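Local coordinates for protein oxygen-independent coproporphyrinogen III oxidase (Escherichia coli, PDB 1OLT) that catalyses the anaerobic oxidative decarboxylation of two propionate groups of coproporphyrinogen III to give protoporphyrinogen IX, using S-adenosylmethionine and a [4Fe-4S] cluster, at residues S262-Q265 with K266-L270. Numbering follows the deposited sequence. Where two conformers were deposited one is given.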
loop_
_atom_site.group_PDB
_atom_site.type_symbol
_atom_site.label_atom_id
_atom_site.label_comp_id
_atom_site.label_asym_id
_atom_site.label_seq_id
_atom_site.Cartn_x
_atom_site.Cartn_y
_atom_site.Cartn_z
ATOM N N SER A 262 5.086 16.210 19.886
ATOM C CA SER A 262 6.524 16.223 19.990
ATOM C C SER A 262 7.039 14.873 19.552
ATOM O O SER A 262 6.262 13.945 19.498
ATOM C CB SER A 262 6.947 16.518 21.411
ATOM O OG SER A 262 6.755 15.342 22.177
ATOM N N PRO A 263 8.288 14.782 19.149
ATOM C CA PRO A 263 8.909 13.496 18.793
ATOM C C PRO A 263 8.855 12.420 19.915
ATOM O O PRO A 263 8.623 11.273 19.579
ATOM C CB PRO A 263 10.390 13.872 18.516
ATOM C CG PRO A 263 10.296 15.371 18.021
ATOM C CD PRO A 263 9.192 15.926 18.925
ATOM N N GLN A 264 9.056 12.786 21.171
ATOM C CA GLN A 264 8.943 11.830 22.273
ATOM C C GLN A 264 7.458 11.335 22.373
ATOM O O GLN A 264 7.221 10.136 22.584
ATOM C CB GLN A 264 9.440 12.437 23.589
ATOM C CG GLN A 264 9.630 11.428 24.780
ATOM C CD GLN A 264 10.204 10.109 24.334
ATOM O OE1 GLN A 264 9.564 9.073 24.435
ATOM N NE2 GLN A 264 11.367 10.156 23.782
ATOM N N GLN A 265 6.486 12.236 22.187
ATOM C CA GLN A 265 5.102 11.843 22.191
ATOM C C GLN A 265 4.821 10.799 21.069
ATOM O O GLN A 265 4.130 9.779 21.324
ATOM C CB GLN A 265 4.154 13.045 22.151
ATOM C CG GLN A 265 3.989 13.845 23.482
ATOM C CD GLN A 265 3.126 15.098 23.288
ATOM O OE1 GLN A 265 3.231 15.782 22.266
ATOM N NE2 GLN A 265 2.243 15.363 24.226
ATOM N N LYS A 266 5.367 11.008 19.870
ATOM C CA LYS A 266 5.093 10.091 18.760
ATOM C C LYS A 266 5.730 8.699 19.021
ATOM O O LYS A 266 5.172 7.677 18.648
ATOM C CB LYS A 266 5.554 10.669 17.411
ATOM C CG LYS A 266 4.895 11.963 17.002
ATOM C CD LYS A 266 5.246 12.378 15.488
ATOM C CE LYS A 266 4.667 11.356 14.412
ATOM N NZ LYS A 266 4.597 11.813 12.874
ATOM N N LEU A 267 6.891 8.685 19.653
ATOM C CA LEU A 267 7.547 7.453 20.036
ATOM C C LEU A 267 6.753 6.729 21.100
ATOM O O LEU A 267 6.668 5.512 21.046
ATOM C CB LEU A 267 8.969 7.660 20.597
ATOM C CG LEU A 267 10.012 8.148 19.583
ATOM C CD1 LEU A 267 11.334 8.346 20.197
ATOM C CD2 LEU A 267 10.109 7.191 18.415
ATOM N N ASP A 268 6.203 7.464 22.051
ATOM C CA ASP A 268 5.404 6.847 23.108
ATOM C C ASP A 268 4.075 6.303 22.488
ATOM O O ASP A 268 3.656 5.224 22.837
ATOM C CB ASP A 268 5.094 7.795 24.236
ATOM C CG ASP A 268 6.319 8.097 25.093
ATOM O OD1 ASP A 268 7.404 7.407 24.998
ATOM O OD2 ASP A 268 6.253 9.014 25.908
ATOM N N ILE A 269 3.486 7.024 21.537
ATOM C CA ILE A 269 2.299 6.536 20.805
ATOM C C ILE A 269 2.610 5.250 20.122
ATOM O O ILE A 269 1.850 4.283 20.236
ATOM C CB ILE A 269 1.760 7.520 19.886
ATOM C CG1 ILE A 269 1.166 8.662 20.666
ATOM C CG2 ILE A 269 0.636 6.843 18.950
ATOM C CD1 ILE A 269 0.855 9.902 19.783
ATOM N N LEU A 270 3.752 5.172 19.465
ATOM C CA LEU A 270 4.061 3.999 18.688
ATOM C C LEU A 270 4.359 2.810 19.597
ATOM O O LEU A 270 3.856 1.725 19.347
ATOM C CB LEU A 270 5.223 4.250 17.764
ATOM C CG LEU A 270 5.640 3.028 16.958
ATOM C CD1 LEU A 270 4.492 2.495 16.160
ATOM C CD2 LEU A 270 6.810 3.339 16.075
#
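Ile269 packs tightly on the carbonyl of Gln265, one helical turn earlier. Its CG1 comes within 3.2 Å of Gln265 O, and Ile269 N donates to the same oxygen at 2.8 Å. With CG1 turned opposite its own carbonyl carbon (chi1 -68°), that branch runs back along the helix to the Gln265 carbonyl. This buried flank also meets Pro219 and Phe222 of helix 219-232 and Tyr212 of strand 207-212. Leu267, less buried, repeats the pattern: its CG lies 3.4 Å from Pro263 O.

The segment is the first turns of helix 263-279, which follows strand 236-241 in the radical SAM core. Its start is closed by a capping box. Gln265 N donates to Ser262 OG at 3.1 Å. In return, Ser262 N donates to Gln265 OE1 at 3.0 Å, in the carbonyl plane and on a lone pair. Lys266 N, donating to Ser262 O, starts the series of backbone bonds. Lys266 NZ turns away to hydrogen-bond Asn241 OD1, and the Lys266 side chain comes within about 8 Å of a bound S-adenosylmethionine (nearest atoms).

The solvent side is looser. The Gln264 amide there has a second conformer and a doubtful orientation, so its approach to the Asp268 carboxylate is uncertain. The firmer contacts use the Gln264 backbone. Asp268 N donates to Gln264 O at 2.9 Å, and Asp268 CG lies 3.4 Å from that oxygen. With an alanine in place of Asp268, Gln264 O would probably lose the cover of the carboxylate, and the outer face of this turn would be more open.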